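Cell wall surface anchor family protein (Streptococcus agalactiae serogroup V, PDB 3TW0) probably serves as the adhesive tip pilin of the group B streptococcal pilus, attaching to host tissue through a metal-binding von Willebrand factor type A domain. Local coordinates at residues 142-147 / 222-227; 61-66 / 71-76; 42-47 / 363-368. The protein carries 2 engineered substitutions. One frame throughout, in Å; residues are numbered along the deposited sequence.

Contact 1 (142-147 / 222-227); sequences ATFTQK and QIVKGD. With MG (magnesium ion), chain E; ACT (acetate ion), chain F.
Ala142 and Asp227 bring the two segments within 6.2 Å of each other, CA to CA, and from there 142-147 tightens into an inverse gamma turn centred on Phe144, the N-cap residue of the helix that follows. The methyl of Ala142 points across the gap and rests on the backbone of Asp227, CB lying 3.9 Å from its carbonyl C. The other touch is between Phe144 and Val224, whose side chains reach out from opposite directions. With CG anti to the backbone N (chi1 -161°), the Phe144 ring swings toward 222-227, and its CE2 comes to a tight 3.4 Å from Val224 CG2, an oblique meeting. One face of that ring is covered from within its own segment by Lys147, whose CB lies over the centre of the ring, 3.6 Å above its plane.

Thr143 turns elsewhere. Its OG1 binds the magnesium ion at 2.1 Å and donates a hydrogen bond of 2.6 Å to OXT of an acetate, which holds the metal through its other oxygen. Ser20, Ser22 and two waters complete the six ligands of what is recognisably a metal ion-dependent adhesion site; the acetate, probably from the crystallisation liquor, may mimic a ligand carboxylate. Met178 touches Ala142, Phe144 and Val224 alike, and the rings of Phe144 and Tyr180 meet nearby. The contact thus lies where the loop before helix 145-159, tied by backbone bonds to Ala62 and Thr177, meets the chain that leaves helix 220-223.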
# COMPACT_ATOMS: atom_id res chain seq x y z
N ALA A 142 5.28 -3.93 2.81
CA ALA A 142 4.50 -3.64 1.57
C ALA A 142 4.13 -2.14 1.44
O ALA A 142 4.37 -1.36 2.33
CB ALA A 142 3.24 -4.53 1.53
N THR A 143 3.55 -1.74 0.31
CA THR A 143 3.19 -0.32 0.10
C THR A 143 1.66 -0.19 0.09
O THR A 143 1.03 -0.22 -0.96
CB THR A 143 3.86 0.21 -1.18
OG1 THR A 143 5.23 -0.20 -1.20
CG2 THR A 143 3.80 1.76 -1.25
N PHE A 144 1.06 -0.12 1.27
CA PHE A 144 -0.39 -0.09 1.37
C PHE A 144 -0.81 1.39 1.39
O PHE A 144 -1.28 1.91 2.39
CB PHE A 144 -0.87 -0.80 2.65
CG PHE A 144 -2.32 -1.21 2.63
CD1 PHE A 144 -3.17 -0.78 1.60
CD2 PHE A 144 -2.85 -1.97 3.66
CE1 PHE A 144 -4.52 -1.18 1.59
CE2 PHE A 144 -4.20 -2.37 3.65
CZ PHE A 144 -5.03 -1.99 2.62
N THR A 145 -0.53 2.07 0.30
CA THR A 145 -0.93 3.46 0.11
C THR A 145 -2.39 3.77 0.45
O THR A 145 -2.66 4.78 1.10
CB THR A 145 -0.57 3.92 -1.33
OG1 THR A 145 0.86 3.80 -1.49
CG2 THR A 145 -0.94 5.38 -1.58
N GLN A 146 -3.32 2.91 0.04
CA GLN A 146 -4.74 3.19 0.27
C GLN A 146 -5.02 3.39 1.76
O GLN A 146 -5.65 4.36 2.17
CB GLN A 146 -5.63 2.08 -0.26
CG GLN A 146 -7.15 2.33 -0.06
CD GLN A 146 -7.98 1.28 -0.73
OE1 GLN A 146 -7.45 0.32 -1.29
NE2 GLN A 146 -9.31 1.46 -0.70
N LYS A 147 -4.54 2.46 2.57
CA LYS A 147 -4.71 2.55 4.02
C LYS A 147 -4.15 3.83 4.58
O LYS A 147 -4.77 4.44 5.45
CB LYS A 147 -4.05 1.34 4.70
CG LYS A 147 -4.40 1.20 6.17
CD LYS A 147 -3.60 0.03 6.78
CE LYS A 147 -4.39 -0.71 7.85
NZ LYS A 147 -4.87 0.16 8.89
N GLN A 222 -6.72 -10.80 6.75
CA GLN A 222 -7.65 -11.73 6.10
C GLN A 222 -8.47 -11.16 4.96
O GLN A 222 -9.21 -11.92 4.33
CB GLN A 222 -8.61 -12.35 7.10
CG GLN A 222 -8.23 -13.79 7.52
CD GLN A 222 -8.49 -13.92 8.95
OE1 GLN A 222 -8.81 -12.92 9.61
NE2 GLN A 222 -8.33 -15.12 9.47
N ILE A 223 -8.38 -9.87 4.69
CA ILE A 223 -9.25 -9.27 3.64
C ILE A 223 -8.50 -8.49 2.52
O ILE A 223 -9.08 -8.16 1.49
CB ILE A 223 -10.35 -8.31 4.25
CG1 ILE A 223 -9.71 -7.10 4.94
CG2 ILE A 223 -11.32 -9.06 5.17
CD1 ILE A 223 -10.72 -5.92 5.19
N VAL A 224 -7.26 -8.16 2.75
CA VAL A 224 -6.52 -7.29 1.86
C VAL A 224 -6.05 -7.98 0.58
O VAL A 224 -5.88 -9.21 0.55
CB VAL A 224 -5.33 -6.77 2.65
CG1 VAL A 224 -4.12 -6.67 1.79
CG2 VAL A 224 -5.67 -5.48 3.39
N LYS A 225 -5.84 -7.20 -0.48
CA LYS A 225 -5.24 -7.75 -1.72
C LYS A 225 -3.76 -7.42 -1.76
O LYS A 225 -3.34 -6.34 -1.31
CB LYS A 225 -5.91 -7.19 -3.00
CG LYS A 225 -7.40 -7.53 -3.16
CD LYS A 225 -7.67 -9.02 -3.20
CE LYS A 225 -9.16 -9.32 -3.30
NZ LYS A 225 -9.47 -10.67 -3.97
N GLY A 226 -2.96 -8.33 -2.31
CA GLY A 226 -1.52 -8.10 -2.36
C GLY A 226 -0.83 -8.36 -1.03
O GLY A 226 -1.47 -8.38 0.02
N ASP A 227 0.48 -8.60 -1.10
CA ASP A 227 1.34 -8.81 0.07
C ASP A 227 2.68 -8.09 -0.07
O ASP A 227 3.64 -8.47 0.60
CB ASP A 227 1.59 -10.32 0.29
CG ASP A 227 2.30 -10.99 -0.89
OD1 ASP A 227 2.63 -10.34 -1.90
OD2 ASP A 227 2.51 -12.22 -0.81
MG MG E . 7.23 0.30 -1.62
C ACT F . 7.19 -2.78 -1.17
O ACT F . 7.77 -1.68 -1.15
OXT ACT F . 5.97 -2.72 -1.45
CH3 ACT F . 7.89 -4.09 -0.85
O HOH W 1 6.92 2.12 -2.16
O HOH W 2 6.79 -0.34 -3.69

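Contact 2 (61-66 / 71-76); sequences YASTIF and ATVSKG
Ser63 sits opposite Val73 and Thr64 opposite Ala71, so the two segments, the loop after strand 55-61 and part of strand 70-78, run in opposite directions. All four CB atoms point into the gap, and what meets there is carbon against carbon. Ser63 offers its CB, 4.0 Å from Val73 CG1. One step along, Thr64 presents its methyl: OG1 is anti to the backbone N (chi1 -173°), which leaves CG2 between N and the carbonyl carbon, where it reaches 3.7 Å from Ala71 CB. The strand alternates in the usual way, with Ala71 and Val73 on the side that meets the loop and Thr72 turned from it to pair with Thr99. Even the nearest CA atoms, those of Thr64 and Ala71, are 7.4 Å apart, too far for backbone pairing, so the loop leans on the strand without extending its sheet.

The polar end of Ser63 goes another way. Its OG receives a hydrogen bond from the backbone N of Ala142, the residue just before magnesium ligand Thr143, and also bonds to a water at 2.6 Å. That water accepts a weak, 3.5 Å bond from Lys75 NZ, whose firmer partner is the carbonyl O of Asp227. Within the loop itself, Ala62 N bonds to Thr64 O.

Across the gap, then, the direct touch is thin and apolar, and the polar link between the segments is a single water, held firmly by the Ser63 hydroxyl and weakly by the Lys75 ammonium. Ser63, whose side chain is about 9 Å from the magnesium ion, bonds the backbone next to a ligand and so probably helps to position the loop that carries Thr143.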
# COMPACT_ATOMS: atom_id res chain seq x y z
N TYR A 61 3.97 4.88 6.81
CA TYR A 61 3.26 3.66 6.47
C TYR A 61 4.06 2.73 5.64
O TYR A 61 5.01 3.12 4.96
CB TYR A 61 1.96 3.96 5.70
CG TYR A 61 2.15 4.39 4.25
CD1 TYR A 61 2.09 3.44 3.22
CD2 TYR A 61 2.30 5.75 3.89
CE1 TYR A 61 2.24 3.83 1.89
CE2 TYR A 61 2.41 6.14 2.54
CZ TYR A 61 2.40 5.16 1.55
OH TYR A 61 2.52 5.48 0.19
N ALA A 62 3.64 1.48 5.69
CA ALA A 62 4.10 0.49 4.76
C ALA A 62 2.94 -0.49 4.61
O ALA A 62 1.91 -0.09 4.08
CB ALA A 62 5.40 -0.14 5.23
N SER A 63 3.07 -1.75 5.05
CA SER A 63 1.92 -2.68 5.04
C SER A 63 0.79 -2.17 5.92
O SER A 63 -0.38 -2.59 5.78
CB SER A 63 2.32 -4.07 5.53
OG SER A 63 3.24 -4.65 4.62
N THR A 64 1.16 -1.32 6.87
CA THR A 64 0.20 -0.72 7.77
C THR A 64 0.74 0.60 8.26
O THR A 64 1.83 1.02 7.83
CB THR A 64 -0.15 -1.67 8.94
OG1 THR A 64 -1.21 -1.08 9.71
CG2 THR A 64 1.07 -1.90 9.86
N ILE A 65 -0.02 1.27 9.12
CA ILE A 65 0.43 2.50 9.71
C ILE A 65 1.47 2.25 10.81
O ILE A 65 1.16 1.59 11.80
CB ILE A 65 -0.74 3.32 10.35
CG1 ILE A 65 -1.85 3.59 9.32
CG2 ILE A 65 -0.21 4.63 10.90
CD1 ILE A 65 -1.31 4.00 7.94
N PHE A 66 2.67 2.83 10.66
CA PHE A 66 3.73 2.62 11.63
C PHE A 66 3.57 3.57 12.82
O PHE A 66 4.19 4.63 12.89
CB PHE A 66 5.14 2.70 11.02
CG PHE A 66 5.48 1.57 10.07
CD1 PHE A 66 4.66 0.46 9.95
CD2 PHE A 66 6.64 1.62 9.32
CE1 PHE A 66 4.98 -0.57 9.08
CE2 PHE A 66 6.99 0.57 8.47
CZ PHE A 66 6.16 -0.52 8.35
N ALA A 71 0.59 -5.31 14.62
CA ALA A 71 -0.10 -5.56 13.37
C ALA A 71 0.17 -7.00 12.93
O ALA A 71 1.19 -7.60 13.34
CB ALA A 71 0.37 -4.56 12.30
N THR A 72 -0.70 -7.51 12.06
CA THR A 72 -0.58 -8.86 11.48
C THR A 72 -0.72 -8.80 9.96
O THR A 72 -1.50 -8.01 9.43
CB THR A 72 -1.65 -9.81 12.07
OG1 THR A 72 -1.43 -9.93 13.48
CG2 THR A 72 -1.55 -11.16 11.48
N VAL A 73 0.08 -9.60 9.26
CA VAL A 73 0.02 -9.66 7.82
C VAL A 73 0.03 -11.13 7.45
O VAL A 73 0.46 -11.97 8.26
CB VAL A 73 1.21 -8.91 7.14
CG1 VAL A 73 1.17 -7.39 7.42
CG2 VAL A 73 2.56 -9.49 7.57
N SER A 74 -0.44 -11.45 6.25
CA SER A 74 -0.32 -12.80 5.72
C SER A 74 0.83 -12.89 4.74
O SER A 74 1.12 -11.92 3.99
CB SER A 74 -1.59 -13.25 5.00
OG SER A 74 -2.72 -13.12 5.84
N LYS A 75 1.46 -14.06 4.71
CA LYS A 75 2.56 -14.31 3.77
C LYS A 75 2.47 -15.71 3.19
O LYS A 75 1.64 -16.52 3.59
CB LYS A 75 3.90 -14.14 4.48
CG LYS A 75 4.27 -12.72 4.80
CD LYS A 75 4.71 -11.94 3.54
CE LYS A 75 4.73 -10.43 3.83
NZ LYS A 75 5.05 -9.61 2.60
N GLY A 76 3.32 -15.99 2.21
CA GLY A 76 3.50 -17.35 1.75
C GLY A 76 2.89 -17.59 0.38
O GLY A 76 2.42 -16.65 -0.28
O HOH W 3 3.05 -7.21 4.11

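Contact 3 (42-47 / 363-368); sequences EKLIDK and DELNKY
Leu44, Lys47 and Leu365 make this contact without an aromatic ring; the nearby flat group, Tyr368, lies to one side, with Lys367 CD 3.4 Å above one face of its ring, offset toward the rim. Tyr368 also packs on Leu11 and Leu167 of the parallel sheet, and its hydroxyl makes a weak hydrogen bond to Asp319.

Leu365 is the side chain that reaches across between the helices. With CG anti to the carbonyl carbon (chi1 -72°), it extends toward helix 33-48, and its two methyls divide the work. CD2 meets Leu44 CD1 at 3.8 Å, obliquely, while CD1 touches both that same methyl and Lys47 CD, the latter at 4.0 Å. The lysine chain bends at chi3 and chi4 and crosses over the leucine, so that NZ comes to 4.1 Å from Leu365 CB.

Leu44 continues inward onto Val15 and Phe169, joining the touch to the core over strands 11-18 and 165-172. A leucine pair flanked by the lysine chain thus brings helix 358-366 against helix 33-48. With dispersion and no polar bond among the touching side chains, the pairing rests on shape fit, the lysine lying along the partly exposed side.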
# COMPACT_ATOMS: atom_id res chain seq x y z
N GLU A 42 11.38 16.48 6.80
CA GLU A 42 11.99 17.48 7.70
C GLU A 42 11.85 18.91 7.16
O GLU A 42 11.51 19.84 7.91
CB GLU A 42 13.48 17.18 7.89
CG GLU A 42 13.76 16.23 9.05
CD GLU A 42 15.17 15.68 9.05
OE1 GLU A 42 15.96 15.93 8.11
OE2 GLU A 42 15.50 14.95 10.02
N LYS A 43 12.12 19.08 5.86
CA LYS A 43 12.07 20.41 5.23
C LYS A 43 10.65 20.91 5.16
O LYS A 43 10.38 22.10 5.36
CB LYS A 43 12.68 20.38 3.82
CG LYS A 43 14.10 20.95 3.70
CD LYS A 43 15.17 19.86 3.43
CE LYS A 43 15.10 19.28 2.00
NZ LYS A 43 14.83 20.31 0.97
N LEU A 44 9.71 20.01 4.90
CA LEU A 44 8.32 20.42 4.82
C LEU A 44 7.78 20.86 6.19
O LEU A 44 7.20 21.94 6.34
CB LEU A 44 7.46 19.35 4.15
CG LEU A 44 6.02 19.81 4.05
CD1 LEU A 44 5.77 20.79 2.90
CD2 LEU A 44 5.19 18.62 3.89
N ILE A 45 8.03 20.03 7.20
CA ILE A 45 7.64 20.36 8.56
C ILE A 45 8.18 21.75 8.95
O ILE A 45 7.41 22.59 9.40
CB ILE A 45 8.09 19.28 9.59
CG1 ILE A 45 7.48 17.89 9.28
CG2 ILE A 45 7.75 19.71 11.01
CD1 ILE A 45 5.95 17.76 9.44
N ASP A 46 9.48 21.98 8.77
CA ASP A 46 10.08 23.27 9.16
C ASP A 46 9.41 24.41 8.41
O ASP A 46 9.12 25.46 9.00
CB ASP A 46 11.59 23.32 8.91
CG ASP A 46 12.38 22.40 9.82
OD1 ASP A 46 11.86 22.02 10.90
OD2 ASP A 46 13.52 22.04 9.45
N LYS A 47 9.14 24.19 7.12
CA LYS A 47 8.52 25.23 6.31
C LYS A 47 7.12 25.55 6.82
O LYS A 47 6.83 26.72 7.11
CB LYS A 47 8.53 24.91 4.81
CG LYS A 47 8.11 26.13 3.96
CD LYS A 47 7.84 25.81 2.49
CE LYS A 47 9.03 26.23 1.61
NZ LYS A 47 8.59 26.71 0.26
N ASP A 363 6.86 25.98 -6.38
CA ASP A 363 5.70 26.62 -7.00
C ASP A 363 4.38 26.24 -6.34
O ASP A 363 3.56 27.13 -6.07
CB ASP A 363 5.65 26.37 -8.50
CG ASP A 363 6.63 27.27 -9.27
OD1 ASP A 363 7.16 28.27 -8.71
OD2 ASP A 363 6.87 26.97 -10.46
N GLU A 364 4.20 24.96 -6.03
CA GLU A 364 2.94 24.53 -5.41
C GLU A 364 2.77 25.07 -3.97
O GLU A 364 1.68 25.53 -3.61
CB GLU A 364 2.79 23.00 -5.51
CG GLU A 364 3.86 22.16 -4.76
CD GLU A 364 3.70 20.64 -4.94
OE1 GLU A 364 2.82 20.20 -5.74
OE2 GLU A 364 4.48 19.87 -4.31
N LEU A 365 3.85 25.04 -3.17
CA LEU A 365 3.81 25.44 -1.77
C LEU A 365 3.69 26.95 -1.58
O LEU A 365 3.14 27.42 -0.57
CB LEU A 365 5.07 24.97 -1.03
CG LEU A 365 5.21 23.47 -0.76
CD1 LEU A 365 6.59 23.15 -0.29
CD2 LEU A 365 4.16 23.01 0.27
N ASN A 366 4.21 27.69 -2.55
CA ASN A 366 4.26 29.16 -2.50
C ASN A 366 2.95 29.86 -2.12
O ASN A 366 2.97 30.78 -1.32
CB ASN A 366 4.83 29.72 -3.82
CG ASN A 366 5.06 31.23 -3.77
OD1 ASN A 366 5.69 31.77 -2.85
ND2 ASN A 366 4.54 31.91 -4.78
N LYS A 367 1.84 29.40 -2.70
CA LYS A 367 0.47 29.80 -2.31
C LYS A 367 0.25 30.01 -0.79
O LYS A 367 -0.37 31.00 -0.38
CB LYS A 367 -0.53 28.75 -2.83
CG LYS A 367 -1.86 28.67 -2.07
CD LYS A 367 -2.45 27.25 -2.08
CE LYS A 367 -3.35 26.98 -3.28
NZ LYS A 367 -3.55 25.53 -3.52
N TYR A 368 0.75 29.09 0.02
CA TYR A 368 0.53 29.13 1.47
C TYR A 368 1.50 30.07 2.15
O TYR A 368 1.10 30.86 3.00
CB TYR A 368 0.70 27.75 2.10
CG TYR A 368 -0.04 26.63 1.43
CD1 TYR A 368 -1.43 26.55 1.48
CD2 TYR A 368 0.66 25.62 0.76
CE1 TYR A 368 -2.11 25.51 0.87
CE2 TYR A 368 -0.02 24.57 0.14
CZ TYR A 368 -1.40 24.53 0.21
OH TYR A 368 -2.09 23.49 -0.39

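Overall arrangement
Contacts 1 and 2 are neighbours, their centres 8 Å apart, and they touch directly, joined by two probable hydrogen bonds, Ala142 N to Ser63 OG and Lys75 NZ to Asp227 O. Both lie beside the magnesium site, where the loop after strand 55-61, the loop before helix 145-159 and the chain after helix 220-223 come together beside strand 70-78. Contact 3 is about 30 Å from either, centre to centre, packed on the parallel sheet. Along the chain contact 2 closes before contact 1 opens, and both fall between 42-47 and 363-368, so contact 3 joins early and late parts of the von Willebrand factor type A fold. The metal-bearing surface, probably adhesive, is thus far from it.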